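Local atomic coordinates of response regulator aspartate phosphatase I (Bacillus subtilis subsp. subtilis, PDB entry 4I1A), a protein that dephosphorylates the sporulation phosphotransferase Spo0F and activates excision and transfer of the mobile element ICEBs1 by promoting inactivation of its repressor ImmR. Residues I223-M228 with H259-K264; A125-E130 with Y151-M156; N280-Y285 with L311-G316; Q319-A324 with N358-M363. All blocks are in the same frame, centred on the assembly; numbering follows the deposited sequence.

In the fold
The four contacts follow one another along an all-helical chain, each joining two helices of its tetratricopeptide-repeat architecture. Interaction 2 comes first in sequence and interaction 3 lies on the opposite side of the chain's centre, the two centres about 43 Å apart. Interaction 1 sits between them, its centre about 11 Å from that of the chain, 27 Å from interaction 2 and 22 Å from interaction 3. Interactions 3 and 4 alone touch: helices 299-313 and 318-330 are consecutive, and Leu311 CD1 packs 3.7 Å from Ile321 CD1. Interactions 1 and 3 centre on a phenylalanine ring, interaction 2 adds an arginine-phenol approach and interaction 4 sets a phenol against an isoleucine methyl.

Interaction 1: I223-M228 with H259-K264; sequences IAMSHM and HSFLTK
Met228 starts with CG anti to its backbone N (chi1 -176°) and bends at chi3, which carries CE over a face of the Phe261 ring. Phe261 itself has CG anti to its own carbonyl carbon (chi1 -79°), which turns one face to Met228 and brings the CE2 side to Met225. The methyl of Met228 lies almost on the ring normal, 4.0 Å from CE to the centroid of the Phe261 ring, a CH-pi contact over the face. Its sulfur follows obliquely, with Met228 SD 4.0 Å from Phe261 CB, while the two side chains run roughly perpendicular to each other. Met225 comes to another part of the same ring: its SD is at the edge, 5.1 Å from the Phe261 centroid, and its CE reaches Phe261 CE2 at 3.5 Å. Methionine suits both places, being flexible, unbranched and polarisable enough for Met-aromatic contacts. An alanine in place of Phe261 would probably leave both methionine ends without their aromatic partner and open a gap between the helices. Before the helix, Phe261 N donates to His259 ND1 at 3.1 Å, a nearly straight capping bond that comes in tilted about 35° from the imidazole plane. The contact joins helices 220-236 and 261-275, and the intervening helix 240-257 touches both, through Ala224 on Ile253 and Phe254 and through Leu262 on Leu251.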
# COMPACT_ATOMS: atom_id res chain seq x y z
N ILE A 223 -3.15 -14.27 4.89
CA ILE A 223 -4.44 -14.46 4.24
C ILE A 223 -5.22 -13.15 4.23
O ILE A 223 -5.76 -12.73 3.21
CB ILE A 223 -5.27 -15.56 4.95
CG1 ILE A 223 -4.72 -16.95 4.60
CG2 ILE A 223 -6.74 -15.48 4.57
CD1 ILE A 223 -5.41 -18.11 5.35
N ALA A 224 -5.25 -12.49 5.38
CA ALA A 224 -5.92 -11.19 5.48
C ALA A 224 -5.20 -10.13 4.66
O ALA A 224 -5.84 -9.27 4.06
CB ALA A 224 -6.02 -10.75 6.92
N MET A 225 -3.88 -10.19 4.63
CA MET A 225 -3.12 -9.21 3.86
C MET A 225 -3.39 -9.36 2.37
O MET A 225 -3.57 -8.37 1.67
CB MET A 225 -1.63 -9.28 4.18
CG MET A 225 -1.28 -8.63 5.51
SD MET A 225 0.50 -8.48 5.76
CE MET A 225 0.92 -7.23 4.55
N SER A 226 -3.47 -10.60 1.90
CA SER A 226 -3.82 -10.86 0.50
C SER A 226 -5.23 -10.38 0.19
O SER A 226 -5.45 -9.67 -0.79
CB SER A 226 -3.70 -12.35 0.18
OG SER A 226 -2.39 -12.81 0.38
N HIS A 227 -6.20 -10.77 1.02
CA HIS A 227 -7.58 -10.31 0.85
C HIS A 227 -7.66 -8.79 0.74
O HIS A 227 -8.28 -8.25 -0.17
CB HIS A 227 -8.46 -10.78 2.01
CG HIS A 227 -8.91 -12.21 1.89
ND1 HIS A 227 -9.37 -12.74 0.70
CD2 HIS A 227 -8.98 -13.20 2.80
CE1 HIS A 227 -9.70 -14.00 0.89
NE2 HIS A 227 -9.47 -14.31 2.16
N MET A 228 -7.01 -8.10 1.68
CA MET A 228 -7.01 -6.64 1.70
C MET A 228 -6.46 -6.08 0.39
O MET A 228 -7.07 -5.21 -0.24
CB MET A 228 -6.21 -6.12 2.89
CG MET A 228 -6.23 -4.60 3.06
SD MET A 228 -5.05 -4.00 4.30
CE MET A 228 -3.49 -4.35 3.51
N HIS A 259 -4.94 -5.99 14.44
CA HIS A 259 -3.78 -5.50 13.70
C HIS A 259 -4.04 -4.11 13.15
O HIS A 259 -5.18 -3.74 12.91
CB HIS A 259 -3.41 -6.46 12.57
CG HIS A 259 -2.12 -6.12 11.90
ND1 HIS A 259 -2.05 -5.36 10.75
CD2 HIS A 259 -0.84 -6.42 12.23
CE1 HIS A 259 -0.78 -5.22 10.40
NE2 HIS A 259 -0.03 -5.85 11.28
N SER A 260 -2.98 -3.34 12.93
CA SER A 260 -3.12 -1.95 12.48
C SER A 260 -3.84 -1.81 11.13
O SER A 260 -4.49 -0.80 10.89
CB SER A 260 -1.76 -1.25 12.45
OG SER A 260 -0.87 -1.89 11.55
N PHE A 261 -3.73 -2.83 10.27
CA PHE A 261 -4.38 -2.82 8.95
C PHE A 261 -5.91 -2.78 9.04
O PHE A 261 -6.59 -2.67 8.03
CB PHE A 261 -3.97 -4.04 8.12
CG PHE A 261 -2.61 -3.92 7.48
CD1 PHE A 261 -2.17 -2.71 6.96
CD2 PHE A 261 -1.77 -5.03 7.39
CE1 PHE A 261 -0.92 -2.61 6.36
CE2 PHE A 261 -0.52 -4.93 6.81
CZ PHE A 261 -0.09 -3.72 6.29
N LEU A 262 -6.43 -2.89 10.25
CA LEU A 262 -7.87 -2.84 10.47
C LEU A 262 -8.43 -1.51 9.99
O LEU A 262 -9.46 -1.47 9.32
CB LEU A 262 -8.17 -3.03 11.96
CG LEU A 262 -9.62 -3.01 12.40
CD1 LEU A 262 -10.45 -3.90 11.51
CD2 LEU A 262 -9.73 -3.49 13.85
N THR A 263 -7.74 -0.42 10.31
CA THR A 263 -8.24 0.91 9.98
C THR A 263 -8.31 1.14 8.46
O THR A 263 -9.30 1.65 7.93
CB THR A 263 -7.39 2.00 10.65
OG1 THR A 263 -7.37 1.79 12.07
CG2 THR A 263 -7.98 3.36 10.35
N LYS A 264 -7.24 0.75 7.78
CA LYS A 264 -7.11 0.94 6.34
C LYS A 264 -8.14 0.10 5.57
O LYS A 264 -8.71 0.54 4.58
CB LYS A 264 -5.68 0.56 5.93
CG LYS A 264 -5.49 0.28 4.46
CD LYS A 264 -4.02 0.18 4.09
CE LYS A 264 -3.84 0.22 2.57
NZ LYS A 264 -2.45 -0.07 2.11

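Interaction 2: A125-E130 with Y151-M156; sequences AYRIAE and YVYYYM
Arg127 meets Tyr153 in the polar half of this contact, and the arginine can be followed outward from its backbone. Its CB leaves helix 119-129 with CG anti to the carbonyl carbon (chi1 -80°), and from CG to NE the chain runs extended, carrying the contact out to the guanidinium. There all three outer atoms gather round one oxygen: Tyr153 OH is 3.3 Å from Arg127 CZ, 3.2 Å from Arg127 NH1 and 3.1 Å from Arg127 NH2. The oxygen lies over one face of the guanidinium, and the angles are too poor for a hydrogen bond, since the N-H groups lie in the guanidinium plane and the oxygen stands above it. The guanidinium and ring planes are turned 55° apart, and NH2 comes to the edge of the Tyr153 ring, near its plane. Arg127 is exposed and also touches a crystal neighbour, which may influence its pose.

The apolar half pairs Tyr126 with Val152. One edge of the tyrosine ring does the touching: Tyr126 CD2 lies 3.7 Å and Tyr126 CE2 3.5 Å from Val152 CG1, a methyl held between the valine's backbone N and carbonyl carbon (chi1 45°). A short branched residue can bring one methyl to the ring edge while its backbone stays close. Helix 102-115 adds Phe107 and Met111 against Tyr126, while Phe161 meets the Tyr153 ring edge-to-face, so the junction of helices 119-129 and 139-155 has aromatic neighbours before and after it in the chain.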
# COMPACT_ATOMS: atom_id res chain seq x y z
N ALA A 125 26.03 0.12 0.23
CA ALA A 125 26.60 -1.02 0.92
C ALA A 125 26.16 -2.33 0.28
O ALA A 125 26.95 -3.26 0.11
CB ALA A 125 26.22 -0.99 2.39
N TYR A 126 24.88 -2.39 -0.08
CA TYR A 126 24.34 -3.52 -0.82
C TYR A 126 25.08 -3.73 -2.15
O TYR A 126 25.28 -4.87 -2.57
CB TYR A 126 22.86 -3.29 -1.11
CG TYR A 126 21.92 -3.48 0.07
CD1 TYR A 126 22.24 -4.33 1.12
CD2 TYR A 126 20.70 -2.81 0.11
CE1 TYR A 126 21.37 -4.50 2.19
CE2 TYR A 126 19.84 -2.97 1.17
CZ TYR A 126 20.17 -3.81 2.21
OH TYR A 126 19.30 -3.97 3.26
N ARG A 127 25.47 -2.64 -2.81
CA ARG A 127 26.10 -2.73 -4.13
C ARG A 127 27.42 -3.49 -4.08
O ARG A 127 27.80 -4.16 -5.04
CB ARG A 127 26.29 -1.35 -4.77
CG ARG A 127 25.03 -0.75 -5.43
CD ARG A 127 25.40 0.33 -6.47
NE ARG A 127 24.29 1.26 -6.72
CZ ARG A 127 23.26 1.01 -7.52
NH1 ARG A 127 23.18 -0.15 -8.16
NH2 ARG A 127 22.31 1.92 -7.68
N ILE A 128 28.13 -3.38 -2.95
CA ILE A 128 29.39 -4.10 -2.81
C ILE A 128 29.17 -5.49 -2.22
O ILE A 128 29.90 -6.43 -2.55
CB ILE A 128 30.44 -3.31 -2.01
CG1 ILE A 128 30.00 -3.09 -0.57
CG2 ILE A 128 30.72 -1.96 -2.68
CD1 ILE A 128 30.87 -2.10 0.16
N ALA A 129 28.16 -5.62 -1.36
CA ALA A 129 27.77 -6.92 -0.83
C ALA A 129 27.41 -7.85 -1.99
O ALA A 129 27.72 -9.04 -1.97
CB ALA A 129 26.61 -6.77 0.12
N GLU A 130 26.75 -7.28 -3.00
CA GLU A 130 26.36 -8.03 -4.19
C GLU A 130 27.59 -8.44 -4.99
O GLU A 130 27.59 -9.48 -5.66
CB GLU A 130 25.42 -7.19 -5.06
CG GLU A 130 24.74 -7.94 -6.20
CD GLU A 130 23.96 -7.01 -7.12
OE1 GLU A 130 23.53 -7.47 -8.21
OE2 GLU A 130 23.78 -5.83 -6.77
N TYR A 151 13.56 -4.34 -1.56
CA TYR A 151 12.81 -3.56 -0.58
C TYR A 151 13.29 -2.11 -0.46
O TYR A 151 12.47 -1.19 -0.44
CB TYR A 151 12.84 -4.25 0.78
CG TYR A 151 11.81 -3.73 1.74
CD1 TYR A 151 10.47 -4.10 1.63
CD2 TYR A 151 12.16 -2.84 2.76
CE1 TYR A 151 9.52 -3.61 2.51
CE2 TYR A 151 11.21 -2.35 3.64
CZ TYR A 151 9.89 -2.74 3.51
OH TYR A 151 8.95 -2.25 4.39
N VAL A 152 14.59 -1.89 -0.36
CA VAL A 152 15.08 -0.51 -0.30
C VAL A 152 14.73 0.21 -1.61
O VAL A 152 14.30 1.37 -1.60
CB VAL A 152 16.60 -0.43 0.02
CG1 VAL A 152 17.37 -1.41 -0.80
CG2 VAL A 152 17.13 1.00 -0.21
N TYR A 153 14.88 -0.49 -2.73
CA TYR A 153 14.50 0.03 -4.03
C TYR A 153 13.02 0.38 -4.10
O TYR A 153 12.64 1.41 -4.66
CB TYR A 153 14.89 -0.95 -5.13
CG TYR A 153 16.32 -0.77 -5.59
CD1 TYR A 153 16.84 0.51 -5.80
CD2 TYR A 153 17.16 -1.86 -5.78
CE1 TYR A 153 18.15 0.69 -6.22
CE2 TYR A 153 18.48 -1.69 -6.20
CZ TYR A 153 18.97 -0.42 -6.42
OH TYR A 153 20.27 -0.24 -6.83
N TYR A 154 12.18 -0.48 -3.52
CA TYR A 154 10.75 -0.23 -3.42
C TYR A 154 10.45 1.01 -2.57
O TYR A 154 9.48 1.72 -2.82
CB TYR A 154 10.03 -1.45 -2.85
CG TYR A 154 8.54 -1.28 -2.67
CD1 TYR A 154 7.72 -1.03 -3.77
CD2 TYR A 154 7.95 -1.38 -1.42
CE1 TYR A 154 6.35 -0.86 -3.61
CE2 TYR A 154 6.58 -1.22 -1.25
CZ TYR A 154 5.78 -0.97 -2.35
OH TYR A 154 4.42 -0.81 -2.21
N TYR A 155 11.29 1.26 -1.58
CA TYR A 155 11.11 2.42 -0.71
C TYR A 155 11.40 3.71 -1.49
O TYR A 155 10.73 4.72 -1.31
CB TYR A 155 12.01 2.31 0.52
CG TYR A 155 11.65 3.22 1.68
CD1 TYR A 155 12.08 4.55 1.72
CD2 TYR A 155 10.89 2.75 2.75
CE1 TYR A 155 11.76 5.38 2.79
CE2 TYR A 155 10.57 3.58 3.82
CZ TYR A 155 11.00 4.89 3.83
OH TYR A 155 10.68 5.71 4.89
N MET A 156 12.40 3.65 -2.37
CA MET A 156 12.77 4.82 -3.15
C MET A 156 12.02 4.88 -4.46
O MET A 156 12.35 5.69 -5.34
CB MET A 156 14.27 4.80 -3.42
CG MET A 156 15.05 4.33 -2.23
SD MET A 156 16.81 4.36 -2.53
CE MET A 156 17.06 6.13 -2.74

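Interaction 3: N280-Y285 with L311-G316; sequences NVALIY and LFFSDG
Phe313 presses its ring against Ala282 and Leu283, and nearly all the burial between the two segments gathers there. The Leu283 backbone at CA lies over one face of the ring, and its CD1 comes down near the rim on the same side, 3.5 Å from Phe313 CD1 and 3.7 Å from Phe313 CG; CG anti to the backbone N (chi1 -174°) brings this branch there. Ala282 meets the edge instead, its CB 3.6 Å from Phe313 CZ, and a small residue suits this position because the ring end comes so close to its helix. The other face of the ring is covered by the CB of the preceding Phe312. A serine in place of Phe313 would probably leave Leu283 and Ala282 without their apolar partner and open a gap between the two helices.

Past Phe313 the segment loosens. Asp315 is exposed and poorly ordered, and Gly316 adopts backbone angles (phi 93°) at which a side chain would jam against the preceding carbonyl, so glycine fits the turn. The contact closes helix 279-295 onto the end of helix 299-313, with Phe286 meeting the Phe313 ring and Phe312 reaching back to Ala274 of helix 261-275.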
# COMPACT_ATOMS: atom_id res chain seq x y z
N ASN A 280 -25.89 4.00 3.31
CA ASN A 280 -26.26 3.54 4.65
C ASN A 280 -25.33 2.50 5.23
O ASN A 280 -24.93 2.59 6.38
CB ASN A 280 -27.70 3.04 4.65
CG ASN A 280 -28.69 4.17 4.54
OD1 ASN A 280 -28.60 5.15 5.29
ND2 ASN A 280 -29.62 4.06 3.60
N VAL A 281 -24.97 1.51 4.43
CA VAL A 281 -24.02 0.50 4.84
C VAL A 281 -22.61 1.10 4.99
O VAL A 281 -21.83 0.69 5.86
CB VAL A 281 -24.00 -0.66 3.82
CG1 VAL A 281 -22.81 -1.60 4.05
CG2 VAL A 281 -25.32 -1.43 3.90
N ALA A 282 -22.31 2.09 4.16
CA ALA A 282 -20.99 2.71 4.18
C ALA A 282 -20.83 3.50 5.47
O ALA A 282 -19.76 3.51 6.07
CB ALA A 282 -20.80 3.64 2.94
N LEU A 283 -21.92 4.15 5.89
CA LEU A 283 -21.93 4.99 7.08
C LEU A 283 -21.62 4.17 8.34
O LEU A 283 -21.10 4.68 9.33
CB LEU A 283 -23.29 5.67 7.21
CG LEU A 283 -23.45 6.71 8.31
CD1 LEU A 283 -22.38 7.77 8.18
CD2 LEU A 283 -24.86 7.34 8.27
N ILE A 284 -21.95 2.89 8.29
CA ILE A 284 -21.66 1.99 9.39
C ILE A 284 -20.16 1.70 9.48
O ILE A 284 -19.58 1.72 10.57
CB ILE A 284 -22.47 0.70 9.24
CG1 ILE A 284 -23.93 0.98 9.61
CG2 ILE A 284 -21.86 -0.42 10.06
CD1 ILE A 284 -24.91 -0.04 9.09
N TYR A 285 -19.53 1.45 8.34
CA TYR A 285 -18.09 1.23 8.30
C TYR A 285 -17.33 2.54 8.51
O TYR A 285 -16.20 2.54 9.01
CB TYR A 285 -17.67 0.55 6.98
CG TYR A 285 -18.18 -0.87 6.86
CD1 TYR A 285 -17.68 -1.88 7.68
CD2 TYR A 285 -19.16 -1.21 5.93
CE1 TYR A 285 -18.15 -3.18 7.58
CE2 TYR A 285 -19.63 -2.51 5.83
CZ TYR A 285 -19.12 -3.49 6.65
OH TYR A 285 -19.58 -4.79 6.54
N LEU A 311 -17.23 14.44 1.75
CA LEU A 311 -17.74 13.95 0.48
C LEU A 311 -19.13 13.33 0.64
O LEU A 311 -20.01 13.62 -0.16
CB LEU A 311 -16.76 12.89 -0.05
CG LEU A 311 -16.11 12.93 -1.43
CD1 LEU A 311 -15.90 14.34 -1.95
CD2 LEU A 311 -14.79 12.18 -1.36
N PHE A 312 -19.33 12.48 1.64
CA PHE A 312 -20.54 11.64 1.67
C PHE A 312 -21.46 11.77 2.89
O PHE A 312 -22.67 11.54 2.77
CB PHE A 312 -20.17 10.15 1.51
CG PHE A 312 -19.39 9.84 0.25
CD1 PHE A 312 -19.96 9.99 -1.00
CD2 PHE A 312 -18.08 9.38 0.33
CE1 PHE A 312 -19.23 9.71 -2.16
CE2 PHE A 312 -17.36 9.10 -0.82
CZ PHE A 312 -17.94 9.26 -2.07
N PHE A 313 -20.89 12.07 4.05
CA PHE A 313 -21.60 11.83 5.32
C PHE A 313 -21.91 13.08 6.16
O PHE A 313 -22.23 12.99 7.34
CB PHE A 313 -20.82 10.79 6.13
CG PHE A 313 -20.63 9.49 5.40
CD1 PHE A 313 -21.72 8.81 4.87
CD2 PHE A 313 -19.36 8.96 5.22
CE1 PHE A 313 -21.54 7.61 4.19
CE2 PHE A 313 -19.17 7.76 4.53
CZ PHE A 313 -20.26 7.08 4.02
N SER A 314 -21.82 14.24 5.53
CA SER A 314 -22.24 15.49 6.13
C SER A 314 -23.27 16.02 5.15
O SER A 314 -23.83 15.25 4.36
CB SER A 314 -21.07 16.46 6.28
OG SER A 314 -20.17 16.36 5.18
N ASP A 315 -23.54 17.31 5.17
CA ASP A 315 -24.49 17.81 4.19
C ASP A 315 -23.76 18.57 3.09
O ASP A 315 -24.28 19.52 2.51
CB ASP A 315 -25.57 18.68 4.84
CG ASP A 315 -26.82 18.76 3.99
OD1 ASP A 315 -27.00 17.87 3.13
OD2 ASP A 315 -27.63 19.70 4.19
N GLY A 316 -22.54 18.13 2.81
CA GLY A 316 -21.69 18.82 1.87
C GLY A 316 -20.79 19.80 2.58
O GLY A 316 -20.67 20.96 2.18

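Interaction 4: Q319-A324 with N358-M363; sequences QLIKNA and NEYYRM
Tyr360 reaches across to Ile321 with the phenol end of its side chain. Its CB points toward the other segment and its CG stands anti to the carbonyl carbon (chi1 -80°), which together aim the ring across; chi2 (-80°) only decides how the ring is turned about its own axis. The nearest CA atoms of the two segments, those of Lys322 and Tyr360, are 9.4 Å apart, and a tyrosine has the length for this.

Ile321 answers with its branch methyl. CG2 is anti to the backbone N, while CG1 is anti to the carbonyl carbon (chi1 -56°), and it is CG2 that lies 3.3 Å from Tyr360 OH and 3.7 Å from Tyr360 CZ. The methyl approaches the ring obliquely. Beta-branching serves well here, since one branch meets the phenol while the other, through CD1, packs on Leu311.

The hydroxyl of Tyr360 also brings its OH within 3.4 Å of Lys322 N, but the angle is too poor for a hydrogen bond. Lys322 touches the same oxygen weakly through CB and then runs fully extended, its tip leading away from the tyrosine. Its NZ remains 6.6 Å from Glu359 OE2, so the opposite charges of these exposed residues could attract only at a distance. Helix 334-351 packs on the Tyr360 side, with Val344 and Ala345 against that residue, and helix 299-313 backs helix 318-330 through Lys306 and Ile307 on Ala324.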
# COMPACT_ATOMS: atom_id res chain seq x y z
N GLN A 319 -15.34 22.00 3.60
CA GLN A 319 -14.18 22.46 4.36
C GLN A 319 -13.47 21.29 5.05
O GLN A 319 -12.25 21.33 5.24
CB GLN A 319 -14.51 23.59 5.34
CG GLN A 319 -15.28 23.16 6.57
CD GLN A 319 -16.77 22.98 6.32
OE1 GLN A 319 -17.22 22.92 5.17
NE2 GLN A 319 -17.54 22.90 7.40
N LEU A 320 -14.22 20.24 5.38
CA LEU A 320 -13.65 19.04 5.97
C LEU A 320 -12.64 18.38 5.01
O LEU A 320 -11.60 17.90 5.43
CB LEU A 320 -14.74 18.03 6.34
CG LEU A 320 -15.82 18.37 7.38
CD1 LEU A 320 -16.95 17.34 7.30
CD2 LEU A 320 -15.23 18.42 8.79
N ILE A 321 -12.99 18.36 3.73
CA ILE A 321 -12.10 17.82 2.70
C ILE A 321 -10.81 18.66 2.65
O ILE A 321 -9.70 18.11 2.72
CB ILE A 321 -12.79 17.82 1.31
CG1 ILE A 321 -14.12 17.04 1.38
CG2 ILE A 321 -11.87 17.25 0.23
CD1 ILE A 321 -14.99 17.18 0.15
N LYS A 322 -10.98 19.98 2.57
CA LYS A 322 -9.89 20.95 2.61
C LYS A 322 -8.97 20.77 3.82
O LYS A 322 -7.76 20.52 3.67
CB LYS A 322 -10.47 22.36 2.62
CG LYS A 322 -9.43 23.47 2.61
CD LYS A 322 -10.03 24.81 3.08
CE LYS A 322 -9.13 25.97 2.67
NZ LYS A 322 -9.72 27.29 3.00
N ASN A 323 -9.53 20.89 5.02
CA ASN A 323 -8.73 20.77 6.24
C ASN A 323 -8.00 19.43 6.33
O ASN A 323 -6.87 19.36 6.80
CB ASN A 323 -9.58 21.01 7.48
CG ASN A 323 -10.23 22.38 7.47
OD1 ASN A 323 -11.29 22.58 8.07
ND2 ASN A 323 -9.61 23.34 6.78
N ALA A 324 -8.64 18.38 5.85
CA ALA A 324 -7.99 17.08 5.86
C ALA A 324 -6.76 17.06 4.93
O ALA A 324 -5.73 16.49 5.30
CB ALA A 324 -8.98 16.02 5.46
N ASN A 358 -11.90 21.86 -10.47
CA ASN A 358 -10.64 22.49 -10.89
C ASN A 358 -9.67 22.74 -9.74
O ASN A 358 -8.46 22.52 -9.88
CB ASN A 358 -10.89 23.79 -11.64
CG ASN A 358 -11.14 23.57 -13.11
OD1 ASN A 358 -11.47 22.45 -13.55
ND2 ASN A 358 -11.00 24.63 -13.89
N GLU A 359 -10.21 23.19 -8.60
CA GLU A 359 -9.42 23.45 -7.40
C GLU A 359 -8.66 22.22 -6.98
O GLU A 359 -7.51 22.29 -6.58
CB GLU A 359 -10.31 23.94 -6.26
CG GLU A 359 -9.65 23.87 -4.88
CD GLU A 359 -10.38 24.71 -3.84
OE1 GLU A 359 -10.65 25.90 -4.11
OE2 GLU A 359 -10.68 24.18 -2.75
N TYR A 360 -9.30 21.07 -7.11
CA TYR A 360 -8.69 19.82 -6.68
C TYR A 360 -7.76 19.19 -7.73
O TYR A 360 -6.80 18.50 -7.37
CB TYR A 360 -9.76 18.85 -6.15
CG TYR A 360 -10.14 19.21 -4.73
CD1 TYR A 360 -9.34 18.82 -3.65
CD2 TYR A 360 -11.27 19.98 -4.46
CE1 TYR A 360 -9.66 19.17 -2.37
CE2 TYR A 360 -11.61 20.33 -3.16
CZ TYR A 360 -10.79 19.92 -2.12
OH TYR A 360 -11.10 20.26 -0.83
N TYR A 361 -8.02 19.44 -9.01
CA TYR A 361 -7.06 19.03 -10.05
C TYR A 361 -5.79 19.85 -9.87
O TYR A 361 -4.68 19.30 -9.96
CB TYR A 361 -7.62 19.19 -11.48
CG TYR A 361 -8.66 18.14 -11.85
CD1 TYR A 361 -8.38 16.78 -11.71
CD2 TYR A 361 -9.91 18.50 -12.34
CE1 TYR A 361 -9.33 15.80 -12.04
CE2 TYR A 361 -10.87 17.54 -12.67
CZ TYR A 361 -10.57 16.19 -12.51
OH TYR A 361 -11.50 15.22 -12.81
N ARG A 362 -5.95 21.14 -9.56
CA ARG A 362 -4.81 22.03 -9.31
C ARG A 362 -4.00 21.54 -8.14
O ARG A 362 -2.78 21.57 -8.17
CB ARG A 362 -5.26 23.47 -9.03
CG ARG A 362 -5.88 24.17 -10.26
CD ARG A 362 -6.11 25.66 -10.02
NE ARG A 362 -5.50 26.43 -11.09
CZ ARG A 362 -4.73 27.48 -10.92
NH1 ARG A 362 -4.48 27.93 -9.70
NH2 ARG A 362 -4.20 28.10 -11.96
N MET A 363 -4.69 21.05 -7.12
CA MET A 363 -4.01 20.58 -5.93
C MET A 363 -3.20 19.33 -6.20
O MET A 363 -2.08 19.18 -5.69
CB MET A 363 -4.99 20.33 -4.78
CG MET A 363 -4.29 20.14 -3.45
SD MET A 363 -5.45 20.22 -2.11
CE MET A 363 -6.13 18.62 -2.35